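PDB 3EVY: putative type I restriction enzyme R protein from Bacteroides fragilis NCTC 9343, which is probably required for DNA cleavage and ATP hydrolysis, though not modification, by a type I restriction system, this chain being a C-terminal fragment of its R subunit. Local coordinates for residues Pro32-Val37 with Glu78-Asp83; Asn21-Glu26 with Phe53-Arg58; Glu26-Phe31 with Asp73-Glu78. One frame throughout, in Å; residues are numbered along the deposited sequence.

Contact 1 of 3, residues Pro32-Val37 with Glu78-Asp83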
loop_
_atom_site.group_PDB
_atom_site.type_symbol
_atom_site.label_atom_id
_atom_site.label_comp_id
_atom_site.label_asym_id
_atom_site.label_seq_id
_atom_site.Cartn_x
_atom_site.Cartn_y
_atom_site.Cartn_z
ATOM N N PRO A 32 1.909 3.978 10.510
ATOM C CA PRO A 32 1.457 2.788 11.204
ATOM C C PRO A 32 -0.046 2.582 11.209
ATOM O O PRO A 32 -0.465 1.470 11.342
ATOM C CB PRO A 32 2.043 2.957 12.617
ATOM C CG PRO A 32 2.289 4.443 12.772
ATOM C CD PRO A 32 2.731 4.862 11.374
ATOM N N THR A 33 -0.855 3.649 11.091
ATOM C CA THR A 33 -2.286 3.550 11.142
ATOM C C THR A 33 -2.913 4.544 10.143
ATOM O O THR A 33 -2.254 5.394 9.586
ATOM C CB THR A 33 -2.839 3.943 12.549
ATOM O OG1 THR A 33 -2.432 5.301 12.814
ATOM C CG2 THR A 33 -2.289 2.992 13.643
ATOM N N VAL A 34 -4.194 4.416 9.930
ATOM C CA VAL A 34 -4.859 5.354 8.977
ATOM C C VAL A 34 -4.846 6.769 9.554
ATOM O O VAL A 34 -4.525 7.733 8.866
ATOM C CB VAL A 34 -6.223 4.847 8.576
ATOM C CG1 VAL A 34 -7.020 5.899 7.732
ATOM C CG2 VAL A 34 -6.060 3.505 7.786
ATOM N N LYS A 35 -5.115 6.883 10.846
ATOM C CA LYS A 35 -5.153 8.186 11.483
ATOM C C LYS A 35 -3.808 8.864 11.401
ATOM O O LYS A 35 -3.763 10.084 11.269
ATOM C CB LYS A 35 -5.541 8.050 12.952
ATOM C CG LYS A 35 -6.096 9.312 13.544
ATOM C CD LYS A 35 -6.897 9.018 14.794
ATOM C CE LYS A 35 -8.386 8.920 14.439
ATOM N NZ LYS A 35 -9.212 8.164 15.409
ATOM N N SER A 36 -2.707 8.099 11.502
ATOM C CA SER A 36 -1.336 8.710 11.374
ATOM C C SER A 36 -1.133 9.493 10.060
ATOM O O SER A 36 -0.363 10.512 10.004
ATOM C CB SER A 36 -0.239 7.670 11.557
ATOM O OG SER A 36 -0.002 6.972 10.366
ATOM N N VAL A 37 -1.819 9.051 9.002
ATOM C CA VAL A 37 -1.771 9.767 7.707
ATOM C C VAL A 37 -2.518 11.080 7.840
ATOM O O VAL A 37 -2.015 12.147 7.451
ATOM C CB VAL A 37 -2.364 8.972 6.505
ATOM C CG1 VAL A 37 -2.262 9.816 5.193
ATOM C CG2 VAL A 37 -1.679 7.628 6.318
ATOM N N GLU A 78 -7.520 -6.056 3.012
ATOM C CA GLU A 78 -8.199 -5.265 1.946
ATOM C C GLU A 78 -8.894 -4.038 2.472
ATOM O O GLU A 78 -8.694 -2.930 1.944
ATOM C CB GLU A 78 -9.208 -6.129 1.194
ATOM C CG GLU A 78 -8.548 -6.984 0.139
ATOM C CD GLU A 78 -7.792 -6.139 -0.925
ATOM O OE1 GLU A 78 -8.285 -5.095 -1.405
ATOM O OE2 GLU A 78 -6.664 -6.507 -1.229
ATOM N N GLN A 79 -9.693 -4.215 3.539
ATOM C CA GLN A 79 -10.424 -3.080 4.134
ATOM C C GLN A 79 -9.514 -1.971 4.665
ATOM O O GLN A 79 -9.689 -0.767 4.315
ATOM C CB GLN A 79 -11.384 -3.559 5.221
ATOM C CG GLN A 79 -12.323 -2.415 5.736
ATOM C CD GLN A 79 -13.051 -1.674 4.598
ATOM O OE1 GLN A 79 -13.818 -2.276 3.832
ATOM N NE2 GLN A 79 -12.781 -0.376 4.464
ATOM N N ARG A 80 -8.561 -2.359 5.522
ATOM C CA ARG A 80 -7.527 -1.452 6.003
ATOM C C ARG A 80 -6.851 -0.717 4.819
ATOM O O ARG A 80 -6.630 0.514 4.852
ATOM C CB ARG A 80 -6.489 -2.246 6.802
ATOM C CG ARG A 80 -5.330 -1.368 7.385
ATOM C CD ARG A 80 -5.771 -0.336 8.462
ATOM N NE ARG A 80 -6.373 -0.867 9.694
ATOM C CZ ARG A 80 -5.679 -1.123 10.827
ATOM N NH1 ARG A 80 -4.355 -0.916 10.906
ATOM N NH2 ARG A 80 -6.301 -1.588 11.909
ATOM N N PHE A 81 -6.542 -1.472 3.770
ATOM C CA PHE A 81 -5.820 -0.883 2.612
ATOM C C PHE A 81 -6.731 0.161 1.978
ATOM O O PHE A 81 -6.274 1.226 1.640
ATOM C CB PHE A 81 -5.522 -1.977 1.571
ATOM C CG PHE A 81 -4.557 -1.535 0.511
ATOM C CD1 PHE A 81 -3.159 -1.586 0.765
ATOM C CD2 PHE A 81 -5.011 -1.009 -0.700
ATOM C CE1 PHE A 81 -2.258 -1.143 -0.167
ATOM C CE2 PHE A 81 -4.079 -0.585 -1.670
ATOM C CZ PHE A 81 -2.711 -0.659 -1.402
ATOM N N ALA A 82 -8.020 -0.200 1.804
ATOM C CA ALA A 82 -9.056 0.767 1.322
ATOM C C ALA A 82 -9.174 2.032 2.160
ATOM O O ALA A 82 -9.402 3.123 1.637
ATOM C CB ALA A 82 -10.403 0.091 1.228
ATOM N N ASP A 83 -9.058 1.891 3.479
ATOM C CA ASP A 83 -9.038 3.042 4.378
ATOM C C ASP A 83 -7.830 3.951 4.147
ATOM O O ASP A 83 -7.951 5.157 4.131
ATOM C CB ASP A 83 -9.145 2.562 5.832
ATOM C CG ASP A 83 -10.516 1.917 6.142
ATOM O OD1 ASP A 83 -11.503 2.205 5.437
ATOM O OD2 ASP A 83 -10.589 1.088 7.058
#
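Val34 presents both methyl groups to helix 78-91, in van der Waals contacts alone. CG2 lies 3.8 Å from Asp83 CB and 3.9 Å from Arg80 CD. CG1 takes the other direction and lies 3.8 Å from Asp83 O. The first torsion of Val34 (chi1 172°) puts CG1 anti to the backbone N and CG2 beside it, which splits the two methyls between these targets. The Arg80 chain is bent at chi2 and chi3, and the two side chains run past each other in opposite directions, with CD the point of contact.

Hydrogen bonds stay within each segment. Thr33 is the N-cap of the short helix: its OG1 accepts from Ser36 N at 3.1 Å, while Ser36 OG returns a bond to Thr33 O at 2.9 Å. On the other helix Gln79 NE2 makes a weak bond to Asp83 OD1.

Val34 also touches Tyr84 and Lys87, so an N-capped short helix packs on the side of helix 78-91 at the surface of this all-helical C-terminal region. With the aliphatic carbons of Arg80 and Asp83 and the Asp83 carbonyl as the valine's partners and no polar bond across, the contact rests on dispersion and exclusion of water.

Contact 2 of 3, residues Asn21-Glu26 with Phe53-Arg58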
loop_
_atom_site.group_PDB
_atom_site.type_symbol
_atom_site.label_atom_id
_atom_site.label_comp_id
_atom_site.label_asym_id
_atom_site.label_seq_id
_atom_site.Cartn_x
_atom_site.Cartn_y
_atom_site.Cartn_z
ATOM N N ASN A 21 5.100 -7.055 -0.215
ATOM C CA ASN A 21 5.159 -7.240 1.229
ATOM C C ASN A 21 6.333 -6.471 1.869
ATOM O O ASN A 21 6.245 -5.975 3.025
ATOM C CB ASN A 21 5.152 -8.720 1.611
ATOM C CG ASN A 21 3.789 -9.361 1.447
ATOM O OD1 ASN A 21 2.748 -8.657 1.317
ATOM N ND2 ASN A 21 3.757 -10.671 1.496
ATOM N N GLU A 22 7.436 -6.384 1.137
ATOM C CA GLU A 22 8.556 -5.545 1.596
ATOM C C GLU A 22 8.208 -4.088 1.572
ATOM O O GLU A 22 8.553 -3.337 2.514
ATOM C CB GLU A 22 9.828 -5.822 0.771
ATOM C CG GLU A 22 10.356 -7.212 1.022
ATOM C CD GLU A 22 11.409 -7.675 -0.032
ATOM O OE1 GLU A 22 11.755 -6.878 -0.968
ATOM O OE2 GLU A 22 11.865 -8.856 0.080
ATOM N N MET A 23 7.600 -3.648 0.475
ATOM C CA MET A 23 7.090 -2.277 0.340
ATOM C C MET A 23 6.102 -1.973 1.467
ATOM O O MET A 23 6.159 -0.905 2.050
ATOM C CB MET A 23 6.340 -2.148 -0.953
ATOM C CG MET A 23 6.127 -0.762 -1.506
ATOM S SD MET A 23 5.588 -0.853 -3.283
ATOM C CE MET A 23 6.933 -2.090 -3.746
ATOM N N ALA A 24 5.209 -2.909 1.781
ATOM C CA ALA A 24 4.183 -2.645 2.800
ATOM C C ALA A 24 4.786 -2.465 4.213
ATOM O O ALA A 24 4.393 -1.582 4.974
ATOM C CB ALA A 24 3.143 -3.804 2.833
ATOM N N ALA A 25 5.718 -3.331 4.575
ATOM C CA ALA A 25 6.293 -3.296 5.932
ATOM C C ALA A 25 7.082 -2.027 6.072
ATOM O O ALA A 25 7.174 -1.462 7.167
ATOM C CB ALA A 25 7.188 -4.520 6.181
ATOM N N GLU A 26 7.677 -1.569 4.973
ATOM C CA GLU A 26 8.301 -0.269 4.990
ATOM C C GLU A 26 7.292 0.868 5.071
ATOM O O GLU A 26 7.439 1.752 5.899
ATOM C CB GLU A 26 9.217 -0.077 3.790
ATOM C CG GLU A 26 10.520 -0.939 3.940
ATOM C CD GLU A 26 11.014 -1.548 2.628
ATOM O OE1 GLU A 26 10.918 -0.885 1.554
ATOM O OE2 GLU A 26 11.496 -2.703 2.681
ATOM N N PHE A 53 2.059 5.404 -1.400
ATOM C CA PHE A 53 0.851 4.668 -1.488
ATOM C C PHE A 53 0.536 4.394 -2.970
ATOM O O PHE A 53 -0.019 3.349 -3.315
ATOM C CB PHE A 53 -0.301 5.397 -0.847
ATOM C CG PHE A 53 -1.554 4.538 -0.798
ATOM C CD1 PHE A 53 -1.720 3.599 0.232
ATOM C CD2 PHE A 53 -2.515 4.636 -1.796
ATOM C CE1 PHE A 53 -2.874 2.795 0.274
ATOM C CE2 PHE A 53 -3.678 3.791 -1.762
ATOM C CZ PHE A 53 -3.810 2.905 -0.708
ATOM N N ARG A 54 0.796 5.355 -3.850
ATOM C CA ARG A 54 0.586 5.076 -5.326
ATOM C C ARG A 54 1.307 3.841 -5.815
ATOM O O ARG A 54 0.754 3.018 -6.537
ATOM C CB ARG A 54 0.999 6.251 -6.228
ATOM C CG ARG A 54 0.633 5.992 -7.733
ATOM C CD ARG A 54 0.891 7.216 -8.576
ATOM N NE ARG A 54 0.583 6.869 -9.960
ATOM C CZ ARG A 54 0.904 7.613 -11.014
ATOM N NH1 ARG A 54 1.527 8.780 -10.858
ATOM N NH2 ARG A 54 0.563 7.184 -12.223
ATOM N N ALA A 55 2.542 3.661 -5.413
ATOM C CA ALA A 55 3.324 2.483 -5.804
ATOM C C ALA A 55 2.796 1.179 -5.231
ATOM O O ALA A 55 2.853 0.135 -5.873
ATOM C CB ALA A 55 4.885 2.645 -5.350
ATOM N N MET A 56 2.405 1.197 -3.962
ATOM C CA MET A 56 1.722 -0.004 -3.362
ATOM C C MET A 56 0.432 -0.263 -4.069
ATOM O O MET A 56 0.095 -1.419 -4.382
ATOM C CB MET A 56 1.379 0.283 -1.843
ATOM C CG MET A 56 2.532 0.002 -0.810
ATOM S SD MET A 56 1.767 -0.335 0.814
ATOM C CE MET A 56 0.591 0.944 0.923
ATOM N N LEU A 57 -0.348 0.797 -4.322
ATOM C CA LEU A 57 -1.660 0.616 -4.943
ATOM C C LEU A 57 -1.482 -0.081 -6.378
ATOM O O LEU A 57 -2.229 -0.992 -6.751
ATOM C CB LEU A 57 -2.433 1.959 -5.070
ATOM C CG LEU A 57 -3.651 1.848 -6.038
ATOM C CD1 LEU A 57 -4.772 0.812 -5.504
ATOM C CD2 LEU A 57 -4.316 3.232 -6.295
ATOM N N ARG A 58 -0.487 0.349 -7.135
ATOM C CA ARG A 58 -0.248 -0.185 -8.503
ATOM C C ARG A 58 0.203 -1.627 -8.445
ATOM O O ARG A 58 -0.253 -2.472 -9.259
ATOM C CB ARG A 58 0.784 0.689 -9.239
ATOM C CG ARG A 58 0.215 2.033 -9.701
ATOM C CD ARG A 58 1.240 2.961 -10.351
ATOM N NE ARG A 58 1.829 2.343 -11.549
ATOM C CZ ARG A 58 1.308 2.417 -12.780
ATOM N NH1 ARG A 58 0.183 3.104 -13.022
ATOM N NH2 ARG A 58 1.933 1.788 -13.782
#
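Ala55 meets Met23 first: its CB is 4.1 Å from Met23 SD, and the same sulfur lies 3.9 Å from Ala55 O. The small methyl lets the thioether come close to the backbone, and SD is also 3.8 Å from Met56 N, so it rests against the peptide group that links Ala55 to Met56. Met23 arrives there with CG anti to its backbone N (chi1 -160°) and stays extended at chi2; the bend comes only at chi3, which turns CE aside past the sulfur.

Met56 is the next residue, and it forms the tightest apolar approach between the segments, CG to Met23 CG at 3.7 Å. The two methionine chains slide past each other in opposite directions, so each passes along the other's flank. Further out, Met56 SD reaches the neighbouring residue of the facing helix, 3.9 Å from Ala24 CA and 4.2 Å from Ala24 CB. Its CE then packs on the Phe27 ring, and Phe20 and Ile76 also touch this side chain, placing it among the buried residues.

The axes of the short segments come within 10.3 Å and run at 149°, nearly antiparallel, with Met23 and Met56 closest in CA position at 6.9 Å. Two methionines lying alongside each other, with alanines beside them, thus join helices 12-30 and 43-63 as antiparallel neighbours in the all-helical modelled portion of a fragment from the C-terminal region of an HsdR-family subunit.

Contact 3 of 3, residues Glu26-Phe31 with Asp73-Glu78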
loop_
_atom_site.group_PDB
_atom_site.type_symbol
_atom_site.label_atom_id
_atom_site.label_comp_id
_atom_site.label_asym_id
_atom_site.label_seq_id
_atom_site.Cartn_x
_atom_site.Cartn_y
_atom_site.Cartn_z
ATOM N N GLU A 26 7.677 -1.569 4.973
ATOM C CA GLU A 26 8.301 -0.269 4.990
ATOM C C GLU A 26 7.292 0.868 5.071
ATOM O O GLU A 26 7.439 1.752 5.899
ATOM C CB GLU A 26 9.217 -0.077 3.790
ATOM C CG GLU A 26 10.520 -0.939 3.940
ATOM C CD GLU A 26 11.014 -1.548 2.628
ATOM O OE1 GLU A 26 10.918 -0.885 1.554
ATOM O OE2 GLU A 26 11.496 -2.703 2.681
ATOM N N PHE A 27 6.273 0.857 4.209
ATOM C CA PHE A 27 5.141 1.811 4.320
ATOM C C PHE A 27 4.594 1.894 5.772
ATOM O O PHE A 27 4.409 2.972 6.296
ATOM C CB PHE A 27 4.000 1.362 3.402
ATOM C CG PHE A 27 2.755 2.212 3.512
ATOM C CD1 PHE A 27 2.600 3.359 2.755
ATOM C CD2 PHE A 27 1.723 1.836 4.358
ATOM C CE1 PHE A 27 1.410 4.162 2.874
ATOM C CE2 PHE A 27 0.564 2.589 4.468
ATOM C CZ PHE A 27 0.409 3.758 3.738
ATOM N N LEU A 28 4.289 0.758 6.357
ATOM C CA LEU A 28 3.779 0.685 7.741
ATOM C C LEU A 28 4.751 1.241 8.810
ATOM O O LEU A 28 4.320 1.727 9.845
ATOM C CB LEU A 28 3.318 -0.733 8.128
ATOM C CG LEU A 28 2.109 -1.220 7.361
ATOM C CD1 LEU A 28 1.899 -2.745 7.549
ATOM C CD2 LEU A 28 0.861 -0.389 7.672
ATOM N N SER A 29 6.055 1.188 8.563
ATOM C CA SER A 29 7.004 1.781 9.538
ATOM C C SER A 29 6.971 3.310 9.480
ATOM O O SER A 29 7.439 3.970 10.404
ATOM C CB SER A 29 8.416 1.245 9.337
ATOM O OG SER A 29 8.873 1.740 8.094
ATOM N N TYR A 30 6.412 3.877 8.408
ATOM C CA TYR A 30 6.234 5.318 8.299
ATOM C C TYR A 30 4.842 5.753 8.728
ATOM O O TYR A 30 4.699 6.804 9.368
ATOM C CB TYR A 30 6.376 5.804 6.849
ATOM C CG TYR A 30 7.802 5.995 6.348
ATOM C CD1 TYR A 30 8.534 7.183 6.625
ATOM C CD2 TYR A 30 8.412 5.007 5.565
ATOM C CE1 TYR A 30 9.848 7.365 6.151
ATOM C CE2 TYR A 30 9.714 5.171 5.081
ATOM C CZ TYR A 30 10.425 6.350 5.371
ATOM O OH TYR A 30 11.715 6.468 4.874
ATOM N N PHE A 31 3.816 4.978 8.371
ATOM C CA PHE A 31 2.374 5.330 8.581
ATOM C C PHE A 31 1.707 4.141 9.207
ATOM O O PHE A 31 1.086 3.346 8.521
ATOM C CB PHE A 31 1.716 5.669 7.246
ATOM C CG PHE A 31 2.557 6.677 6.445
ATOM C CD1 PHE A 31 2.694 7.993 6.878
ATOM C CD2 PHE A 31 3.198 6.279 5.279
ATOM C CE1 PHE A 31 3.532 8.874 6.173
ATOM C CE2 PHE A 31 4.014 7.144 4.549
ATOM C CZ PHE A 31 4.177 8.441 4.979
ATOM N N ASP A 73 -2.226 -13.402 0.897
ATOM C CA ASP A 73 -0.833 -13.515 0.542
ATOM C C ASP A 73 -0.192 -12.168 0.823
ATOM O O ASP A 73 1.012 -12.062 0.790
ATOM C CB ASP A 73 -0.677 -13.777 -0.973
ATOM C CG ASP A 73 -0.962 -15.205 -1.359
ATOM O OD1 ASP A 73 -0.988 -16.072 -0.438
ATOM O OD2 ASP A 73 -1.144 -15.450 -2.602
ATOM N N LEU A 74 -1.001 -11.135 1.068
ATOM C CA LEU A 74 -0.522 -9.770 1.209
ATOM C C LEU A 74 -0.641 -9.210 2.645
ATOM O O LEU A 74 -1.664 -9.416 3.307
ATOM C CB LEU A 74 -1.359 -8.833 0.323
ATOM C CG LEU A 74 -1.382 -9.145 -1.201
ATOM C CD1 LEU A 74 -1.981 -7.936 -1.866
ATOM C CD2 LEU A 74 0.086 -9.340 -1.686
ATOM N N THR A 75 0.386 -8.460 3.064
ATOM C CA THR A 75 0.361 -7.648 4.284
ATOM C C THR A 75 -0.730 -6.564 4.069
ATOM O O THR A 75 -0.919 -6.100 2.934
ATOM C CB THR A 75 1.725 -6.956 4.488
ATOM O OG1 THR A 75 2.734 -7.960 4.593
ATOM C CG2 THR A 75 1.746 -6.115 5.704
ATOM N N ILE A 76 -1.439 -6.195 5.135
ATOM C CA ILE A 76 -2.496 -5.199 5.109
ATOM C C ILE A 76 -3.737 -5.780 4.552
ATOM O O ILE A 76 -3.773 -6.207 3.364
ATOM C CB ILE A 76 -2.120 -3.873 4.295
ATOM C CG1 ILE A 76 -0.721 -3.380 4.676
ATOM C CG2 ILE A 76 -3.146 -2.741 4.633
ATOM C CD1 ILE A 76 -0.276 -2.051 3.958
ATOM N N GLU A 77 -4.772 -5.792 5.363
ATOM C CA GLU A 77 -6.026 -6.389 4.933
ATOM C C GLU A 77 -6.648 -5.484 3.861
ATOM O O GLU A 77 -6.370 -4.285 3.838
ATOM C CB GLU A 77 -6.981 -6.429 6.151
ATOM C CG GLU A 77 -6.686 -7.598 7.070
ATOM C CD GLU A 77 -7.686 -7.700 8.198
ATOM O OE1 GLU A 77 -8.528 -6.780 8.322
ATOM O OE2 GLU A 77 -7.611 -8.700 8.971
ATOM N N GLU A 78 -7.520 -6.056 3.012
ATOM C CA GLU A 78 -8.199 -5.265 1.946
ATOM C C GLU A 78 -8.894 -4.038 2.472
ATOM O O GLU A 78 -8.694 -2.930 1.944
ATOM C CB GLU A 78 -9.208 -6.129 1.194
ATOM C CG GLU A 78 -8.548 -6.984 0.139
ATOM C CD GLU A 78 -7.792 -6.139 -0.925
ATOM O OE1 GLU A 78 -8.285 -5.095 -1.405
ATOM O OE2 GLU A 78 -6.664 -6.507 -1.229
#
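Leu28 reaches from helix 12-30 to Thr75 and Ile76 in the loop before helix 78-91. Its CB has neither loop residue within van der Waals range and serves to carry the branch outward; chi1 (-66°) swings CG away from the carbonyl carbon, and chi2 (167°) then aims CD1 at the loop. CD1 lies 3.8 Å from Thr75 CG2 and 3.9 Å from Ile76 CG1. The leucine side chain slides past that of Thr75 and meets that of Ile76 tip to tip. Leu28 CD2, at the other end of the fork, comes to 4.2 Å from Ile76 CD1, and the leucine also touches Tyr84 of helix 78-91.

This is helix-to-loop packing within an all-helical fold: the connection between helices 43-63 and 78-91 is laid across the side of helix 12-30. Nearby, Asn21 bonds to the loop backbone at Asp73 and Thr75, and Arg60 bonds to Ile76 O.

Beyond CG1, Ile76 CD1 lies 4.4 Å from Phe27 CD2, an oblique approach to the ring. One face of that ring is taken by Phe31, whose CD2 stands 3.6 Å above its plane, displaced toward the rim. Phe27 O accepts from both Tyr30 N and Phe31 N.

Overall arrangement
Contact 2, centred about 4 Å from the chain centre, has two of its four touching residues buried; contact 3, about 6 Å out, is intermediate, and contact 1, about 9 Å out, lies at the surface. Contacts 2 and 3 both use helix 12-30, set against helix 43-63 in one and a loop in the other, whereas the segments of contacts 1 and 3 adjoin at Glu78, where helix 78-91 starts. None has a hydrogen bond between its paired segments. Their chemistry shifts outward from methionine and alanine, through aliphatic branches and a phenylalanine ring, to a valine against the aliphatic parts and backbone of charged residues. Phe81, packed on Phe53 and Met56, connects the helix of contact 1 with contact 2.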